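PDB 3WAD: glycosyltransferase from Streptomyces halstedii, which belongs to the GT-B clan, with N- and C-terminal domains of the erythromycin biosynthesis protein CIII-like family. Local coordinates for residues 23-29 against 406-410; 137-142 against 193-199; 278-284 against 298-304. All coordinates share one frame; numbering follows the deposited sequence.

Contact 1. Residues 23-29 against 406-410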
# COMPACT_ATOMS: atom_id res chain seq x y z
N ALA B 23 0.90 -6.62 3.37
CA ALA B 23 1.80 -7.74 3.83
C ALA B 23 1.62 -8.95 2.91
O ALA B 23 2.61 -9.47 2.40
CB ALA B 23 1.56 -8.12 5.30
N LEU B 24 0.39 -9.33 2.64
CA LEU B 24 0.12 -10.40 1.68
C LEU B 24 0.64 -10.08 0.26
O LEU B 24 1.21 -10.97 -0.46
CB LEU B 24 -1.35 -10.68 1.63
CG LEU B 24 -1.95 -11.41 2.87
CD1 LEU B 24 -3.49 -11.23 2.81
CD2 LEU B 24 -1.60 -12.99 2.87
N THR B 25 0.46 -8.82 -0.17
CA THR B 25 0.97 -8.41 -1.49
C THR B 25 2.50 -8.52 -1.59
O THR B 25 3.02 -9.03 -2.57
CB THR B 25 0.45 -6.99 -1.81
OG1 THR B 25 -1.00 -7.03 -1.80
CG2 THR B 25 0.91 -6.52 -3.21
N THR B 26 3.23 -8.08 -0.58
CA THR B 26 4.67 -7.99 -0.74
C THR B 26 5.37 -9.35 -0.48
O THR B 26 6.56 -9.51 -0.78
CB THR B 26 5.28 -6.88 0.11
OG1 THR B 26 4.94 -7.06 1.50
CG2 THR B 26 4.75 -5.44 -0.47
N ALA B 27 4.63 -10.26 0.12
CA ALA B 27 5.05 -11.66 0.19
C ALA B 27 4.76 -12.41 -1.13
O ALA B 27 5.28 -13.50 -1.31
CB ALA B 27 4.41 -12.34 1.37
N GLY B 28 3.94 -11.85 -2.04
CA GLY B 28 3.87 -12.33 -3.45
C GLY B 28 2.49 -12.79 -3.86
O GLY B 28 2.21 -13.20 -5.04
N HIS B 29 1.56 -12.72 -2.91
CA HIS B 29 0.26 -13.19 -3.22
C HIS B 29 -0.47 -12.14 -3.99
O HIS B 29 -0.11 -10.97 -3.91
CB HIS B 29 -0.37 -13.52 -1.89
CG HIS B 29 0.50 -14.41 -1.05
ND1 HIS B 29 0.70 -15.74 -1.37
CD2 HIS B 29 1.26 -14.15 0.05
CE1 HIS B 29 1.54 -16.27 -0.49
NE2 HIS B 29 1.87 -15.33 0.39
N VAL B 406 1.06 -13.52 7.77
CA VAL B 406 0.89 -14.03 6.42
C VAL B 406 1.25 -15.53 6.46
O VAL B 406 0.58 -16.32 5.88
CB VAL B 406 1.84 -13.26 5.42
CG1 VAL B 406 1.92 -14.02 4.06
CG2 VAL B 406 1.38 -11.81 5.25
N GLY B 407 2.28 -15.91 7.23
CA GLY B 407 2.69 -17.31 7.27
C GLY B 407 1.60 -18.17 7.86
O GLY B 407 1.36 -19.22 7.37
N GLU B 408 0.89 -17.68 8.88
CA GLU B 408 -0.28 -18.40 9.38
C GLU B 408 -1.40 -18.46 8.40
O GLU B 408 -2.16 -19.43 8.35
CB GLU B 408 -0.84 -17.77 10.66
CG GLU B 408 0.13 -17.72 11.74
CD GLU B 408 0.22 -19.04 12.50
OE1 GLU B 408 -0.35 -20.10 12.07
OE2 GLU B 408 0.95 -19.01 13.52
N LEU B 409 -1.59 -17.38 7.63
CA LEU B 409 -2.70 -17.36 6.73
C LEU B 409 -2.45 -18.38 5.59
O LEU B 409 -3.39 -18.92 5.02
CB LEU B 409 -2.89 -15.92 6.14
CG LEU B 409 -3.46 -14.91 7.16
CD1 LEU B 409 -3.52 -13.51 6.56
CD2 LEU B 409 -4.81 -15.33 7.67
N VAL B 410 -1.19 -18.53 5.21
CA VAL B 410 -0.81 -19.54 4.19
C VAL B 410 -1.08 -20.92 4.81
O VAL B 410 -1.57 -21.77 4.10
CB VAL B 410 0.66 -19.36 3.72
CG1 VAL B 410 1.22 -20.61 2.98
CG2 VAL B 410 0.79 -18.12 2.80

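Contact 2. Residues 137-142 against 193-199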
# COMPACT_ATOMS: atom_id res chain seq x y z
N PRO B 137 -18.20 -14.99 3.87
CA PRO B 137 -18.30 -16.44 4.08
C PRO B 137 -19.19 -17.15 3.04
O PRO B 137 -18.91 -18.29 2.78
CB PRO B 137 -18.89 -16.57 5.52
CG PRO B 137 -19.65 -15.25 5.75
CD PRO B 137 -18.81 -14.21 4.98
N ILE B 138 -20.26 -16.54 2.53
CA ILE B 138 -21.10 -17.13 1.46
C ILE B 138 -20.23 -17.40 0.19
O ILE B 138 -20.15 -18.59 -0.35
CB ILE B 138 -22.30 -16.23 1.14
CG1 ILE B 138 -23.11 -15.97 2.43
CG2 ILE B 138 -23.22 -16.80 0.03
CD1 ILE B 138 -23.69 -17.25 3.08
N ALA B 139 -19.51 -16.34 -0.25
CA ALA B 139 -18.67 -16.47 -1.43
C ALA B 139 -17.62 -17.59 -1.24
O ALA B 139 -17.44 -18.41 -2.16
CB ALA B 139 -18.01 -15.15 -1.77
N ALA B 140 -16.97 -17.64 -0.07
CA ALA B 140 -15.88 -18.59 0.22
C ALA B 140 -16.30 -20.04 0.15
O ALA B 140 -15.49 -20.90 -0.23
CB ALA B 140 -15.26 -18.36 1.59
N GLU B 141 -17.53 -20.28 0.60
CA GLU B 141 -18.06 -21.61 0.74
C GLU B 141 -18.67 -22.10 -0.58
O GLU B 141 -18.99 -23.27 -0.72
CB GLU B 141 -19.16 -21.59 1.81
CG GLU B 141 -18.55 -21.31 3.18
CD GLU B 141 -18.20 -22.54 3.95
OE1 GLU B 141 -17.77 -22.39 5.14
OE2 GLU B 141 -18.39 -23.65 3.38
N ALA B 142 -18.87 -21.20 -1.53
CA ALA B 142 -19.30 -21.61 -2.83
C ALA B 142 -18.11 -22.30 -3.52
O ALA B 142 -18.29 -22.97 -4.50
CB ALA B 142 -19.83 -20.42 -3.57
N VAL B 193 -25.20 -22.75 -0.77
CA VAL B 193 -24.34 -22.73 0.44
C VAL B 193 -25.27 -23.05 1.58
O VAL B 193 -26.39 -22.42 1.78
CB VAL B 193 -23.63 -21.36 0.69
CG1 VAL B 193 -22.94 -21.25 2.05
CG2 VAL B 193 -22.62 -21.08 -0.37
N ALA B 194 -24.83 -24.06 2.32
CA ALA B 194 -25.64 -24.61 3.42
C ALA B 194 -25.26 -23.87 4.67
O ALA B 194 -24.06 -23.58 4.85
CB ALA B 194 -25.31 -26.14 3.58
N PHE B 195 -26.19 -23.57 5.58
CA PHE B 195 -25.73 -23.10 6.92
C PHE B 195 -24.78 -24.03 7.65
O PHE B 195 -25.12 -25.19 7.89
CB PHE B 195 -26.88 -22.74 7.84
CG PHE B 195 -26.40 -22.19 9.15
CD1 PHE B 195 -25.89 -20.86 9.22
CD2 PHE B 195 -26.36 -23.02 10.31
CE1 PHE B 195 -25.39 -20.34 10.43
CE2 PHE B 195 -25.88 -22.50 11.55
CZ PHE B 195 -25.39 -21.17 11.60
N THR B 196 -23.57 -23.56 7.98
CA THR B 196 -22.74 -24.19 8.99
C THR B 196 -22.44 -23.08 9.99
O THR B 196 -22.54 -21.89 9.62
CB THR B 196 -21.37 -24.59 8.44
OG1 THR B 196 -20.84 -23.51 7.61
CG2 THR B 196 -21.45 -25.88 7.61
N GLU B 197 -21.95 -23.45 11.17
CA GLU B 197 -21.59 -22.48 12.18
C GLU B 197 -20.37 -21.65 11.71
O GLU B 197 -20.14 -20.52 12.12
CB GLU B 197 -21.35 -23.17 13.53
CG GLU B 197 -20.98 -22.22 14.70
CD GLU B 197 -22.09 -21.19 15.11
OE1 GLU B 197 -23.26 -21.35 14.71
OE2 GLU B 197 -21.79 -20.22 15.86
N SER B 198 -19.59 -22.22 10.82
CA SER B 198 -18.43 -21.54 10.34
C SER B 198 -18.85 -20.33 9.47
O SER B 198 -18.05 -19.43 9.26
CB SER B 198 -17.55 -22.53 9.59
OG SER B 198 -18.25 -22.81 8.40
N LEU B 199 -20.11 -20.25 9.03
CA LEU B 199 -20.60 -19.05 8.30
C LEU B 199 -20.72 -17.84 9.24
O LEU B 199 -20.69 -16.68 8.81
CB LEU B 199 -21.99 -19.28 7.65
CG LEU B 199 -21.96 -20.31 6.49
CD1 LEU B 199 -23.33 -20.43 5.96
CD2 LEU B 199 -20.98 -19.88 5.36

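Contact 3. Residues 278-284 against 298-304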
# COMPACT_ATOMS: atom_id res chain seq x y z
N ALA B 278 2.01 22.04 28.38
CA ALA B 278 2.32 21.37 27.09
C ALA B 278 1.62 22.07 25.93
O ALA B 278 0.66 22.80 26.16
CB ALA B 278 1.93 19.90 27.14
N ASP B 279 2.10 21.87 24.70
CA ASP B 279 1.39 22.34 23.51
C ASP B 279 0.31 21.37 23.06
O ASP B 279 0.52 20.18 23.07
CB ASP B 279 2.35 22.54 22.33
CG ASP B 279 3.36 23.62 22.57
OD1 ASP B 279 3.11 24.53 23.42
OD2 ASP B 279 4.42 23.54 21.92
N VAL B 280 -0.85 21.85 22.66
CA VAL B 280 -1.94 20.94 22.29
C VAL B 280 -2.05 20.94 20.76
O VAL B 280 -2.03 22.00 20.18
CB VAL B 280 -3.25 21.31 23.04
CG1 VAL B 280 -4.46 20.60 22.49
CG2 VAL B 280 -3.05 21.03 24.56
N VAL B 281 -2.06 19.76 20.12
CA VAL B 281 -2.47 19.66 18.70
C VAL B 281 -3.91 19.13 18.72
O VAL B 281 -4.16 18.05 19.25
CB VAL B 281 -1.45 18.79 17.87
CG1 VAL B 281 -1.86 18.71 16.42
CG2 VAL B 281 -0.03 19.38 18.00
N ALA B 282 -4.87 19.93 18.26
CA ALA B 282 -6.30 19.56 18.35
C ALA B 282 -6.90 19.45 16.96
O ALA B 282 -6.67 20.29 16.12
CB ALA B 282 -7.06 20.58 19.14
N THR B 283 -7.65 18.40 16.71
CA THR B 283 -8.36 18.26 15.47
C THR B 283 -9.79 18.82 15.62
O THR B 283 -10.56 18.41 16.50
CB THR B 283 -8.29 16.81 14.89
OG1 THR B 283 -8.96 15.90 15.76
CG2 THR B 283 -6.83 16.34 14.76
N PHE B 284 -10.12 19.79 14.76
CA PHE B 284 -11.41 20.45 14.76
C PHE B 284 -11.94 20.74 13.33
O PHE B 284 -11.17 21.10 12.46
CB PHE B 284 -11.29 21.80 15.49
CG PHE B 284 -11.15 21.69 16.98
CD1 PHE B 284 -12.02 20.90 17.70
CD2 PHE B 284 -10.16 22.39 17.65
CE1 PHE B 284 -11.91 20.82 19.12
CE2 PHE B 284 -10.03 22.30 19.08
CZ PHE B 284 -10.90 21.51 19.79
N ASN B 298 -1.38 28.07 23.31
CA ASN B 298 -0.60 26.86 23.15
C ASN B 298 -1.36 25.76 22.38
O ASN B 298 -0.92 24.59 22.40
CB ASN B 298 -0.24 26.36 24.54
CG ASN B 298 -1.47 25.95 25.34
OD1 ASN B 298 -2.53 26.54 25.17
ND2 ASN B 298 -1.36 24.89 26.15
N VAL B 299 -2.49 26.11 21.76
CA VAL B 299 -3.30 25.18 20.94
C VAL B 299 -3.11 25.38 19.44
O VAL B 299 -3.40 26.46 18.95
CB VAL B 299 -4.85 25.36 21.18
CG1 VAL B 299 -5.69 24.48 20.27
CG2 VAL B 299 -5.22 25.09 22.65
N ARG B 300 -2.72 24.34 18.69
CA ARG B 300 -2.82 24.36 17.22
C ARG B 300 -4.01 23.58 16.72
O ARG B 300 -4.14 22.37 16.99
CB ARG B 300 -1.55 23.80 16.56
CG ARG B 300 -1.67 23.67 15.03
CD ARG B 300 -0.43 22.99 14.45
NE ARG B 300 0.82 23.51 15.02
CZ ARG B 300 1.56 24.49 14.47
NH1 ARG B 300 1.20 25.06 13.31
NH2 ARG B 300 2.66 24.92 15.06
N ALA B 301 -4.88 24.22 15.98
CA ALA B 301 -6.07 23.52 15.47
C ALA B 301 -5.78 23.07 14.03
O ALA B 301 -5.18 23.80 13.27
CB ALA B 301 -7.28 24.38 15.52
N VAL B 302 -6.17 21.86 13.67
CA VAL B 302 -5.70 21.24 12.44
C VAL B 302 -6.90 20.37 12.02
O VAL B 302 -7.55 19.81 12.87
CB VAL B 302 -4.45 20.47 12.84
CG1 VAL B 302 -4.62 19.03 12.60
CG2 VAL B 302 -3.21 21.13 12.30
N ASP B 303 -7.29 20.33 10.76
CA ASP B 303 -8.49 19.52 10.46
C ASP B 303 -8.15 18.02 10.50
O ASP B 303 -9.03 17.22 10.73
CB ASP B 303 -9.09 19.87 9.11
CG ASP B 303 -8.14 19.58 7.97
OD1 ASP B 303 -6.95 19.99 8.06
OD2 ASP B 303 -8.56 18.97 6.95
N PHE B 304 -6.88 17.67 10.29
CA PHE B 304 -6.43 16.26 10.34
C PHE B 304 -4.96 16.23 10.63
O PHE B 304 -4.24 17.10 10.16
CB PHE B 304 -6.74 15.46 9.06
CG PHE B 304 -6.04 14.07 9.02
CD1 PHE B 304 -6.61 12.95 9.66
CD2 PHE B 304 -4.80 13.90 8.33
CE1 PHE B 304 -5.95 11.67 9.61
CE2 PHE B 304 -4.12 12.63 8.28
CZ PHE B 304 -4.71 11.52 8.92

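Contact 1. Residues 23-29 against 406-410
Val406 meets Ala23, Leu24, Ala27 and His29 and carries most of this contact. It sits on the helix 402-415, near the C terminus, and faces the last turn of the helix 18-27. The two short helical segments lie at 78° to each other, with axes 10.8 Å apart.

The apolar contacts come first. The two methyls of Val406 divide the work. CG2, beside the backbone N, reaches back to Ala23, one turn before Ala27, with Ala23 CB 3.7 Å from Val406 CG2. CG1, anti to that N (chi1 166°), turns to the end of the helix. There Ala27 CB lies 4.0 Å from Val406 CG1. Leu24 comes across the same valine, and Leu24 CD2 is 3.9 Å from Val406 CG1. Leu24 CD2 also touches Leu409, 4.2 Å from Leu409 CD1. Leu24 and Leu409 both touch Ile128 of the strand 126-130.

The imidazole of His29 makes the second kind of contact. Its NE2 side stands obliquely against two valines. His29 NE2 is 3.9 Å from Val406 CG1. The distance from His29 NE2 to Val410 CG2 is 3.8 Å. On the other side of the ring, ND1 is hydrogen-bonded to the N-terminal Met1 N.

Backbone bonds shape the first segment. A Schellman motif ends the helix at Gly28, whose phi is positive. In it, His29 N bonds back to Leu24 O over 3.0 Å.

No hydrogen bond crosses between the segments. Between them the contact is apolar packing, so shape and burial rather than directed bonds fit the C-terminal helix to the N-terminal domain.

Contact 2. Residues 137-142 against 193-199
Val193 and Leu199 reach the helix 135-141 from a loop and from the helix 198-201. Val193 packs with both methyls. Its CG1, anti to the backbone N (chi1 170°), meets Glu141 CB at 3.8 Å and comes close to the Ile138 side chain. Val193 CG2 lies 3.5 Å from Ile138 O and near Ala142 N.

Leu199 fills the other part of the interface. Its CD2 touches Glu141 CG at 3.6 Å and also packs on Pro137, where Pro137 CB is 3.9 Å from Leu199 CD2. Leu199 CD1 faces Ile138 CD1 at 4.3 Å. The proline ring also presses on the backbone, with Pro137 CG 3.5 Å from Leu199 O. That carbonyl oxygen is buried here and has no polar partner in the model.

Glu141 brings a carboxylate up to the other segment, though its stronger partner is His147, whose NE2 hydrogen-bonds to OE1. The aliphatic part of Glu141 lies against Val193 and Leu199. A bend at chi2 (-93°) turns the carboxylate toward Ser198, alongside Leu199 CD2. The approach of Ser198 OG to Glu141 OE1, 3.3 Å, is weak at best. Thr196 OG1 and Ser198 OG share a firmer hydrogen bond of 2.8 Å, and either may be the donor. This bond links Thr196 to Ser198 within their own segment.

Further out, Glu197 forms a salt bridge with Arg161 and a hydrogen bond with Asn165, while Phe195 packs on the helix 179-188. Ile138 and Ala142 lean on the helix 109-122. Pro137 and Ala140 face the sheet of the N-terminal domain, touching His147 of the strand 147-150 and residues of the strand 126-130.

Contact 3. Residues 278-284 against 298-304
Strands 279-283 and 299-302 pair as parallel neighbours in a beta-alpha-beta unit, with the helix 286-292 between them in the chain. They belong to the parallel sheet of the C-terminal domain, in a fold of the GT-B type. The strand 299-302 is the outermost one on its side within the chain.

Five backbone hydrogen bonds form the ladder. Val280 N gives to Asn298 O over 2.8 Å, and Val280 O takes Arg300 N at 2.9 Å. Ala282 N then meets Arg300 O in the straightest bond, 177° at the hydrogen. Ala282 O receives Val302 N at 3.0 Å, more bent at 135°. The last rung, Phe284 N to Val302 O, is longer at 3.2 Å. Some carbonyls also take a CA-H contact, as in Thr283 CA to Val302 O at 3.1 Å. The alternate residues Asp279, Val281 and Thr283 turn their backbone bonds the other way, to the strand 247-251 and Pro246 just before it. Both edges of the strand 279-283 are therefore used.

Side chains follow the alternation. Val280, Ala282, Val299 and Ala301 share one face, where Val299 touches Ala274 of the helix 266-274 and Phe284 touches Val270. Ala301 CB comes to the edge of the Phe284 ring, 4.1 Å from Phe284 CD2. Val281, Thr283, Arg300 and Val302 share the other face. There Trp238 touches both Val281 and Val302, and makes a cation-pi contact with Arg300.

At the N-terminal start of the strand 279-283, Asp279 OD1 forms a salt bridge with Arg245. The amide of Asn298 adds a side-chain rung before the ladder. Its CG lies between the backbone N and the carbonyl carbon (chi1 64°). From there the amide nitrogen serves two carbonyls. One is Ala274 O. The other is Ala278 O, 2.9 Å from Asn298 ND2.

In the fold
From the N terminus, the chain first passes through 23-29, on the helix 18-27 of the N-terminal domain. Contact 2 opens and closes next, 51 residues apart, and ties a helix beside the same domain's sheet to a later loop and helix. The chain then enters the C-terminal domain. Contact 3 closes its short crossover at the edge of the second sheet. Finally the helix 402-415 returns to the N-terminal domain and closes contact 1. Contacts 2 and 3 thus lie in series within the long loop of contact 1. Their centres are about 47 Å apart, on opposite sides of the chain's centre, and none of the three contacts touches another.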